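Local coordinates for protein diguanylate cyclase (Xanthomonas campestris pv. campestris, PDB 5H5O) that binds cyclic GMP through the cyclic nucleotide-binding domain described here and, as a whole protein, probably makes cyclic di-GMP from two GTP, at residues 2-6 with 62-66; 13-17 with 100-104; 45-51 with 80-86. All blocks are in the same frame, centred on the assembly; numbering follows the deposited sequence.

Contact 1 (2-6 with 62-66); sequences LHALM and PGEFF. With PCG (cyclic guanosine monophosphate), chain C.
Phe-65 is flanked at its ring atom CD2 from both sides of the ring plane. Ala-4 CB comes from one side and the selenium of selenomethionine Met-6 from the other, and both Ala-4 CB and Met-6 SE lie 3.4 Å from Phe-65 CD2. SE approaches the ring obliquely. The bend of Met-6 at chi2 (-73°) turns SE toward the ring; the bend at chi3 only turns the methyl CE, which touches Phe-14. Next to this, Met-6 N gives a hydrogen bond of 3.0 Å to Gly-63 O, with the donor in the carbonyl plane. Leu-5 CA makes a CA-H...O contact of 3.0 Å with the same Gly-63 O. Leu-5 CD1 rests against Glu-64 CG at 3.8 Å. The Glu-64 carboxylate is held by the backbone of Gly-61. Farther out, Phe-112 meets the Phe-65 ring edge-to-face, and Ile-41 backs both Phe-65 and Met-6. Phe-66 makes no contact with 2-6, but its CA lies 3.3 Å from O2' of cyclic GMP. The N-terminal segment thus packs by a Met-aromatic contact on the turn and short strand that lead into the phosphate-binding part of a cyclic nucleotide-binding domain.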
loop_
_atom_site.group_PDB
_atom_site.type_symbol
_atom_site.label_atom_id
_atom_site.label_comp_id
_atom_site.label_asym_id
_atom_site.label_seq_id
_atom_site.Cartn_x
_atom_site.Cartn_y
_atom_site.Cartn_z
ATOM N N LEU A 2 12.005 5.417 9.285
ATOM C CA LEU A 2 10.772 5.746 8.571
ATOM C C LEU A 2 11.039 6.717 7.417
ATOM O O LEU A 2 10.167 7.493 7.019
ATOM C CB LEU A 2 9.717 6.306 9.532
ATOM C CG LEU A 2 8.259 5.998 9.181
ATOM C CD1 LEU A 2 8.075 4.499 8.971
ATOM C CD2 LEU A 2 7.308 6.519 10.256
ATOM N N HIS A 3 12.263 6.671 6.895
ATOM C CA HIS A 3 12.616 7.380 5.667
ATOM C C HIS A 3 12.630 6.391 4.505
ATOM O O HIS A 3 13.044 5.245 4.667
ATOM C CB HIS A 3 13.975 8.077 5.800
ATOM C CG HIS A 3 13.935 9.326 6.625
ATOM N ND1 HIS A 3 14.870 10.332 6.499
ATOM C CD2 HIS A 3 13.072 9.736 7.587
ATOM C CE1 HIS A 3 14.585 11.306 7.345
ATOM N NE2 HIS A 3 13.499 10.969 8.017
ATOM N N ALA A 4 12.177 6.850 3.343
ATOM C CA ALA A 4 11.972 6.006 2.165
ATOM C C ALA A 4 13.116 5.038 1.840
ATOM O O ALA A 4 13.137 3.909 2.326
ATOM C CB ALA A 4 11.653 6.879 0.960
ATOM N N LEU A 5 14.053 5.483 1.014
ATOM C CA LEU A 5 15.168 4.646 0.544
ATOM C C LEU A 5 14.778 3.445 -0.329
ATOM O O LEU A 5 14.202 2.457 0.126
ATOM C CB LEU A 5 16.122 4.237 1.675
ATOM C CG LEU A 5 17.413 5.062 1.742
ATOM C CD1 LEU A 5 17.158 6.574 1.646
ATOM C CD2 LEU A 5 18.183 4.758 3.010
HETATM N N MSE A 6 15.099 3.573 -1.606
HETATM C CA MSE A 6 15.035 2.479 -2.540
HETATM C C MSE A 6 16.220 1.564 -2.263
HETATM O O MSE A 6 17.188 1.978 -1.606
HETATM C CB MSE A 6 15.145 3.027 -3.964
HETATM C CG MSE A 6 14.333 4.282 -4.206
HETATM SE SE MSE A 6 12.484 3.834 -4.276
HETATM C CE MSE A 6 12.468 2.777 -5.911
ATOM N N PRO A 62 18.699 12.151 -1.096
ATOM C CA PRO A 62 19.041 11.141 -2.106
ATOM C C PRO A 62 18.568 9.726 -1.768
ATOM O O PRO A 62 18.747 9.255 -0.650
ATOM C CB PRO A 62 20.567 11.213 -2.140
ATOM C CG PRO A 62 20.850 12.699 -1.886
ATOM C CD PRO A 62 19.789 13.141 -0.909
ATOM N N GLY A 63 17.957 9.050 -2.732
ATOM C CA GLY A 63 17.464 7.706 -2.478
ATOM C C GLY A 63 16.058 7.622 -1.892
ATOM O O GLY A 63 15.478 6.525 -1.805
ATOM N N GLU A 64 15.489 8.759 -1.496
ATOM C CA GLU A 64 14.112 8.756 -1.000
ATOM C C GLU A 64 13.106 8.977 -2.125
ATOM O O GLU A 64 13.377 9.713 -3.081
ATOM C CB GLU A 64 13.922 9.782 0.121
ATOM C CG GLU A 64 14.563 9.375 1.449
ATOM C CD GLU A 64 14.509 10.492 2.490
ATOM O OE1 GLU A 64 13.450 10.658 3.128
ATOM O OE2 GLU A 64 15.519 11.214 2.659
ATOM N N PHE A 65 11.946 8.339 -2.005
ATOM C CA PHE A 65 10.930 8.387 -3.049
ATOM C C PHE A 65 9.629 8.992 -2.554
ATOM O O PHE A 65 9.363 9.019 -1.360
ATOM C CB PHE A 65 10.680 6.989 -3.608
ATOM C CG PHE A 65 9.973 6.072 -2.653
ATOM C CD1 PHE A 65 8.580 6.019 -2.619
ATOM C CD2 PHE A 65 10.691 5.246 -1.806
ATOM C CE1 PHE A 65 7.919 5.171 -1.742
ATOM C CE2 PHE A 65 10.034 4.382 -0.933
ATOM C CZ PHE A 65 8.641 4.351 -0.902
ATOM N N PHE A 66 8.835 9.506 -3.479
ATOM C CA PHE A 66 7.574 10.148 -3.122
ATOM C C PHE A 66 6.717 10.234 -4.357
ATOM O O PHE A 66 7.226 10.142 -5.473
ATOM C CB PHE A 66 7.808 11.553 -2.553
ATOM C CG PHE A 66 8.506 12.510 -3.508
ATOM C CD1 PHE A 66 7.781 13.430 -4.254
ATOM C CD2 PHE A 66 9.885 12.510 -3.628
ATOM C CE1 PHE A 66 8.421 14.335 -5.113
ATOM C CE2 PHE A 66 10.537 13.412 -4.491
ATOM C CZ PHE A 66 9.814 14.323 -5.223
HETATM P PA PCG C . 1.543 12.120 -3.464
HETATM O O1A PCG C . 1.755 11.800 -4.905
HETATM O O2A PCG C . 0.295 12.241 -2.647
HETATM O "O5'" PCG C . 2.284 13.196 -3.456
HETATM C "C5'" PCG C . 2.608 13.718 -2.164
HETATM C "C4'" PCG C . 3.420 12.616 -1.540
HETATM O "O4'" PCG C . 3.912 12.718 -0.228
HETATM C "C3'" PCG C . 2.690 11.309 -1.564
HETATM O "O3'" PCG C . 2.306 11.003 -2.931
HETATM C "C2'" PCG C . 3.700 10.437 -0.870
HETATM O "O2'" PCG C . 4.646 9.765 -1.704
HETATM C "C1'" PCG C . 4.454 11.428 0.030
HETATM N N9 PCG C . 4.351 11.497 1.526
HETATM C C8 PCG C . 5.397 11.590 2.356
HETATM N N7 PCG C . 5.007 11.628 3.642
HETATM C C5 PCG C . 3.689 11.561 3.667
HETATM C C6 PCG C . 2.636 11.548 4.717
HETATM O O6 PCG C . 2.964 11.615 5.906
HETATM N N1 PCG C . 1.330 11.458 4.339
HETATM C C2 PCG C . 0.959 11.384 3.039
HETATM N N2 PCG C . -0.351 11.298 2.730
HETATM N N3 PCG C . 1.885 11.392 2.008
HETATM C C4 PCG C . 3.231 11.474 2.269
#

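Contact 2 (13-17 with 100-104); sequences FFARF and RLVDH
Two helices that flank the beta roll of the cyclic nucleotide-binding domain meet here, one from before the roll and one from after it. Segments 13-17 and 100-104 run at 124° to each other, with axes 11.0 Å apart at closest approach. That is a wide spacing, and large side chains fill it. Leu-101 reaches between two phenylalanine rings with its two methyl groups. Its CD1 sits over the centre of the Phe-17 ring, 3.5 Å from the ring centroid and close to the ring normal. Its CD2 sits over a face of Phe-14, 3.9 Å from that centroid. Both are CH-pi contacts. Phe-17 has CG anti to its carbonyl carbon (chi1 -79°), and the ring extends across to the other helix. There Arg-100 CB lies in the plane of the ring at its edge, 3.9 Å from Phe-17 CD1. Phe-17 CZ comes within 3.9 Å of His-104 ND1, and these two rings are inclined at 45°. Phe-13 makes a looser contact, with CE1 4.4 Å from His-104 CE1. One water bridges the helices. It donates to Phe-17 O at 3.1 Å and accepts from Arg-100 NH1 at 2.9 Å. Arg-100 NH1 also has a salt bridge to Asp-97. Met-108 of helix 106-121 touches Phe-13, Phe-14 and Leu-101. No direct hydrogen bond crosses between the two segments. Their join therefore rests on methyl-to-ring packing, with the water as the polar link beside it.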
loop_
_atom_site.group_PDB
_atom_site.type_symbol
_atom_site.label_atom_id
_atom_site.label_comp_id
_atom_site.label_asym_id
_atom_site.label_seq_id
_atom_site.Cartn_x
_atom_site.Cartn_y
_atom_site.Cartn_z
ATOM N N PHE A 13 17.008 0.113 -11.735
ATOM C CA PHE A 13 15.908 -0.236 -12.635
ATOM C C PHE A 13 14.870 0.869 -12.827
ATOM O O PHE A 13 14.385 1.063 -13.944
ATOM C CB PHE A 13 15.251 -1.572 -12.258
ATOM C CG PHE A 13 16.016 -2.765 -12.754
ATOM C CD1 PHE A 13 16.017 -3.091 -14.106
ATOM C CD2 PHE A 13 16.768 -3.538 -11.881
ATOM C CE1 PHE A 13 16.741 -4.187 -14.584
ATOM C CE2 PHE A 13 17.494 -4.644 -12.344
ATOM C CZ PHE A 13 17.479 -4.971 -13.704
ATOM N N PHE A 14 14.513 1.562 -11.747
ATOM C CA PHE A 14 13.606 2.699 -11.853
ATOM C C PHE A 14 14.253 3.789 -12.702
ATOM O O PHE A 14 13.573 4.446 -13.490
ATOM C CB PHE A 14 13.254 3.260 -10.472
ATOM C CG PHE A 14 12.155 2.491 -9.761
ATOM C CD1 PHE A 14 10.949 3.104 -9.461
ATOM C CD2 PHE A 14 12.327 1.154 -9.421
ATOM C CE1 PHE A 14 9.924 2.398 -8.815
ATOM C CE2 PHE A 14 11.324 0.451 -8.773
ATOM C CZ PHE A 14 10.115 1.087 -8.462
ATOM N N ALA A 15 15.558 3.995 -12.516
ATOM C CA ALA A 15 16.285 4.954 -13.353
ATOM C C ALA A 15 16.164 4.591 -14.832
ATOM O O ALA A 15 15.831 5.436 -15.661
ATOM C CB ALA A 15 17.753 5.020 -12.937
ATOM N N ARG A 16 16.423 3.333 -15.169
ATOM C CA ARG A 16 16.359 2.902 -16.573
ATOM C C ARG A 16 14.970 2.929 -17.231
ATOM O O ARG A 16 14.834 3.331 -18.383
ATOM C CB ARG A 16 17.010 1.531 -16.745
ATOM C CG ARG A 16 18.540 1.603 -16.613
ATOM C CD ARG A 16 19.187 0.281 -16.838
ATOM N NE ARG A 16 18.880 -0.235 -18.159
ATOM C CZ ARG A 16 19.502 0.127 -19.277
ATOM N NH1 ARG A 16 20.494 1.019 -19.248
ATOM N NH2 ARG A 16 19.128 -0.413 -20.437
ATOM N N PHE A 17 13.944 2.508 -16.502
ATOM C CA PHE A 17 12.579 2.509 -17.039
ATOM C C PHE A 17 11.979 3.912 -17.049
ATOM O O PHE A 17 11.070 4.204 -17.818
ATOM C CB PHE A 17 11.682 1.538 -16.250
ATOM C CG PHE A 17 11.864 0.106 -16.646
ATOM C CD1 PHE A 17 10.906 -0.541 -17.413
ATOM C CD2 PHE A 17 13.018 -0.590 -16.285
ATOM C CE1 PHE A 17 11.085 -1.871 -17.806
ATOM C CE2 PHE A 17 13.195 -1.911 -16.655
ATOM C CZ PHE A 17 12.222 -2.556 -17.424
ATOM N N ARG A 100 5.404 -0.936 -17.422
ATOM C CA ARG A 100 6.459 -1.691 -18.097
ATOM C C ARG A 100 7.306 -2.451 -17.088
ATOM O O ARG A 100 7.657 -3.615 -17.304
ATOM C CB ARG A 100 7.350 -0.777 -18.950
ATOM C CG ARG A 100 6.785 -0.473 -20.329
ATOM C CD ARG A 100 7.553 0.633 -21.033
ATOM N NE ARG A 100 6.652 1.609 -21.632
ATOM C CZ ARG A 100 6.627 2.899 -21.316
ATOM N NH1 ARG A 100 7.468 3.379 -20.416
ATOM N NH2 ARG A 100 5.767 3.712 -21.914
ATOM N N LEU A 101 7.607 -1.781 -15.977
ATOM C CA LEU A 101 8.427 -2.332 -14.897
ATOM C C LEU A 101 7.783 -3.562 -14.262
ATOM O O LEU A 101 8.438 -4.577 -14.041
ATOM C CB LEU A 101 8.617 -1.255 -13.831
ATOM C CG LEU A 101 9.889 -1.223 -12.997
ATOM C CD1 LEU A 101 11.065 -1.772 -13.776
ATOM C CD2 LEU A 101 10.149 0.224 -12.569
ATOM N N VAL A 102 6.489 -3.452 -13.971
ATOM C CA VAL A 102 5.727 -4.560 -13.417
ATOM C C VAL A 102 5.830 -5.769 -14.335
ATOM O O VAL A 102 6.070 -6.885 -13.880
ATOM C CB VAL A 102 4.230 -4.202 -13.266
ATOM C CG1 VAL A 102 3.474 -5.357 -12.663
ATOM C CG2 VAL A 102 4.061 -2.983 -12.405
ATOM N N ASP A 103 5.653 -5.533 -15.632
ATOM C CA ASP A 103 5.637 -6.610 -16.614
ATOM C C ASP A 103 6.992 -7.286 -16.729
ATOM O O ASP A 103 7.077 -8.502 -16.901
ATOM C CB ASP A 103 5.205 -6.089 -17.989
ATOM C CG ASP A 103 3.754 -5.661 -18.022
ATOM O OD1 ASP A 103 2.959 -6.220 -17.237
ATOM O OD2 ASP A 103 3.410 -4.764 -18.826
ATOM N N HIS A 104 8.057 -6.499 -16.640
ATOM C CA HIS A 104 9.399 -7.050 -16.785
ATOM C C HIS A 104 9.941 -7.641 -15.480
ATOM O O HIS A 104 10.691 -8.624 -15.497
ATOM C CB HIS A 104 10.361 -6.000 -17.354
ATOM C CG HIS A 104 11.789 -6.451 -17.396
ATOM N ND1 HIS A 104 12.658 -6.267 -16.345
ATOM C CD2 HIS A 104 12.497 -7.084 -18.362
ATOM C CE1 HIS A 104 13.843 -6.762 -16.660
ATOM N NE2 HIS A 104 13.772 -7.263 -17.879
HETATM O O HOH W 1 10.069 2.120 -19.924
#

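Contact 3 (45-51 with 80-86); sequences GQIDLDF and AGASASV. With PCG (cyclic guanosine monophosphate), chain C.
Leu-49 and Ala-82 face each other in an antiparallel strand pair of the beta roll, the core of the cyclic nucleotide-binding domain. Strands 47-50 and 81-84 are the central pair of a four-stranded sheet. Asp-48 with Ser-83 and Asp-50 with Gly-81 are the hydrogen-bonded pairs. The bond from Asp-48 N to Ser-83 O is short and almost straight, at 2.8 Å and 175°. The return bond from Ser-83 N to Asp-48 O is longer and more bent, at 3.2 Å and 145°. The inner face is apolar and buried. Leu-49 CD2 touches Ala-82 CB at 3.9 Å, and Ile-47 CD1 packs on Ala-84. Phe-66 lies against Ile-47 and Ala-82 from within the roll. The other face is polar and partly exposed. There the extended chain of Gln-46, with CG anti to the backbone N (chi1 172°), carries NE2 to the syn lone pair of Asp-48 OD1. His-59 also bonds to this oxygen. Asp-50 OD1 turns back to the backbone of Gly-52. A water donates to Asp-48 O at 2.8 Å and is also hydrogen-bonded to Ser-83 OG. At the far end Val-86 is exposed, and its CG2 rests on Gly-45 CA, 3.8 Å away. The opposite end lines the cyclic GMP pocket with Leu-49, Phe-51 and Ala-80. Leu-49 CD1 approaches C8 of the guanine. The Phe-51 ring carries Ala-80 CB over the centre of one face, 3.7 Å from the ring centroid, while Phe-51 CZ reaches within 3.3 Å of guanine C5.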
loop_
_atom_site.group_PDB
_atom_site.type_symbol
_atom_site.label_atom_id
_atom_site.label_comp_id
_atom_site.label_asym_id
_atom_site.label_seq_id
_atom_site.Cartn_x
_atom_site.Cartn_y
_atom_site.Cartn_z
ATOM N N GLY A 45 20.436 16.287 -4.003
ATOM C CA GLY A 45 19.787 17.462 -3.455
ATOM C C GLY A 45 18.716 17.093 -2.442
ATOM O O GLY A 45 18.871 16.147 -1.667
ATOM N N GLN A 46 17.617 17.843 -2.447
ATOM C CA GLN A 46 16.585 17.637 -1.438
ATOM C C GLN A 46 15.233 18.186 -1.870
ATOM O O GLN A 46 15.134 19.311 -2.358
ATOM C CB GLN A 46 17.023 18.254 -0.108
ATOM C CG GLN A 46 15.956 18.286 0.983
ATOM C CD GLN A 46 16.455 19.021 2.210
ATOM O OE1 GLN A 46 17.440 18.606 2.829
ATOM N NE2 GLN A 46 15.801 20.134 2.553
ATOM N N ILE A 47 14.186 17.381 -1.693
ATOM C CA ILE A 47 12.852 17.835 -2.000
ATOM C C ILE A 47 12.100 18.074 -0.700
ATOM O O ILE A 47 12.167 17.257 0.216
ATOM C CB ILE A 47 12.084 16.816 -2.846
ATOM C CG1 ILE A 47 12.622 16.795 -4.282
ATOM C CG2 ILE A 47 10.565 17.133 -2.835
ATOM C CD1 ILE A 47 12.579 18.163 -4.969
ATOM N N ASP A 48 11.382 19.189 -0.621
ATOM C CA ASP A 48 10.570 19.480 0.557
ATOM C C ASP A 48 9.097 19.239 0.270
ATOM O O ASP A 48 8.561 19.732 -0.724
ATOM C CB ASP A 48 10.771 20.927 1.031
ATOM C CG ASP A 48 12.165 21.166 1.607
ATOM O OD1 ASP A 48 12.919 20.182 1.787
ATOM O OD2 ASP A 48 12.503 22.336 1.888
ATOM N N LEU A 49 8.456 18.479 1.148
ATOM C CA LEU A 49 7.026 18.236 1.056
ATOM C C LEU A 49 6.250 19.142 2.019
ATOM O O LEU A 49 6.501 19.149 3.225
ATOM C CB LEU A 49 6.718 16.767 1.332
ATOM C CG LEU A 49 7.463 15.790 0.424
ATOM C CD1 LEU A 49 7.057 14.347 0.730
ATOM C CD2 LEU A 49 7.224 16.138 -1.036
ATOM N N ASP A 50 5.296 19.891 1.473
ATOM C CA ASP A 50 4.476 20.809 2.266
ATOM C C ASP A 50 3.034 20.305 2.324
ATOM O O ASP A 50 2.296 20.386 1.346
ATOM C CB ASP A 50 4.540 22.219 1.669
ATOM C CG ASP A 50 3.897 23.274 2.561
ATOM O OD1 ASP A 50 3.055 22.938 3.426
ATOM O OD2 ASP A 50 4.231 24.463 2.381
ATOM N N PHE A 51 2.635 19.804 3.485
ATOM C CA PHE A 51 1.323 19.196 3.631
ATOM C C PHE A 51 0.224 20.164 4.020
ATOM O O PHE A 51 -0.886 19.741 4.337
ATOM C CB PHE A 51 1.381 18.069 4.649
ATOM C CG PHE A 51 2.219 16.926 4.211
ATOM C CD1 PHE A 51 1.643 15.815 3.625
ATOM C CD2 PHE A 51 3.590 16.968 4.355
ATOM C CE1 PHE A 51 2.420 14.770 3.201
ATOM C CE2 PHE A 51 4.369 15.911 3.940
ATOM C CZ PHE A 51 3.788 14.818 3.366
ATOM N N ALA A 80 0.665 16.607 -0.888
ATOM C CA ALA A 80 1.542 17.693 -0.487
ATOM C C ALA A 80 2.036 18.430 -1.704
ATOM O O ALA A 80 1.971 17.912 -2.817
ATOM C CB ALA A 80 2.715 17.163 0.344
ATOM N N GLY A 81 2.498 19.656 -1.492
ATOM C CA GLY A 81 3.257 20.352 -2.507
ATOM C C GLY A 81 4.704 19.887 -2.435
ATOM O O GLY A 81 5.230 19.617 -1.342
ATOM N N ALA A 82 5.342 19.766 -3.595
ATOM C CA ALA A 82 6.745 19.354 -3.661
ATOM C C ALA A 82 7.573 20.446 -4.313
ATOM O O ALA A 82 7.165 21.006 -5.335
ATOM C CB ALA A 82 6.884 18.022 -4.428
ATOM N N SER A 83 8.733 20.746 -3.725
ATOM C CA SER A 83 9.583 21.821 -4.215
ATOM C C SER A 83 11.050 21.592 -3.850
ATOM O O SER A 83 11.379 20.923 -2.866
ATOM C CB SER A 83 9.094 23.187 -3.707
ATOM O OG SER A 83 9.468 23.403 -2.352
ATOM N N ALA A 84 11.940 22.117 -4.679
ATOM C CA ALA A 84 13.360 21.857 -4.493
ATOM C C ALA A 84 13.955 22.858 -3.508
ATOM O O ALA A 84 13.812 24.073 -3.665
ATOM C CB ALA A 84 14.103 21.869 -5.833
ATOM N N SER A 85 14.609 22.334 -2.480
ATOM C CA SER A 85 15.241 23.178 -1.479
ATOM C C SER A 85 16.524 23.742 -2.069
ATOM O O SER A 85 16.846 24.914 -1.901
ATOM C CB SER A 85 15.540 22.357 -0.224
ATOM O OG SER A 85 16.140 23.159 0.762
ATOM N N VAL A 86 17.251 22.875 -2.756
ATOM C CA VAL A 86 18.499 23.225 -3.408
ATOM C C VAL A 86 18.406 22.603 -4.784
ATOM O O VAL A 86 17.439 21.895 -5.062
ATOM C CB VAL A 86 19.680 22.630 -2.650
ATOM C CG1 VAL A 86 19.809 23.294 -1.262
ATOM C CG2 VAL A 86 19.519 21.110 -2.510
HETATM P PA PCG C . 1.543 12.120 -3.464
HETATM O O1A PCG C . 1.755 11.800 -4.905
HETATM O O2A PCG C . 0.295 12.241 -2.647
HETATM O "O5'" PCG C . 2.284 13.196 -3.456
HETATM C "C5'" PCG C . 2.608 13.718 -2.164
HETATM C "C4'" PCG C . 3.420 12.616 -1.540
HETATM O "O4'" PCG C . 3.912 12.718 -0.228
HETATM C "C3'" PCG C . 2.690 11.309 -1.564
HETATM O "O3'" PCG C . 2.306 11.003 -2.931
HETATM C "C2'" PCG C . 3.700 10.437 -0.870
HETATM O "O2'" PCG C . 4.646 9.765 -1.704
HETATM C "C1'" PCG C . 4.454 11.428 0.030
HETATM N N9 PCG C . 4.351 11.497 1.526
HETATM C C8 PCG C . 5.397 11.590 2.356
HETATM N N7 PCG C . 5.007 11.628 3.642
HETATM C C5 PCG C . 3.689 11.561 3.667
HETATM C C6 PCG C . 2.636 11.548 4.717
HETATM O O6 PCG C . 2.964 11.615 5.906
HETATM N N1 PCG C . 1.330 11.458 4.339
HETATM C C2 PCG C . 0.959 11.384 3.039
HETATM N N2 PCG C . -0.351 11.298 2.730
HETATM N N3 PCG C . 1.885 11.392 2.008
HETATM C C4 PCG C . 3.231 11.474 2.269
HETATM O O HOH W 2 7.537 22.340 -0.761
#

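Overall arrangement
From the N terminus, residues 2-6 form the first half of contact 1, and helix 8-17 supplies 13-17 for contact 2. The chain then enters the beta roll, where 45-51 forms the first half of contact 3. Contact 1 closes first, at 62-66, tying the N-terminal segment to the turn before strand 65-66. Contact 3 closes next, at 80-86, pairing two strands of the roll, so contacts 1 and 3 cross. Contact 2 closes last, at 100-104, and ties helix 8-17 to helix 95-104; its loop encloses contact 3 and crosses contact 1. Met-6 touches Phe-14 between contacts 1 and 2. Phe-66 packs on contact 3, and cyclic GMP touches both 1 and 3.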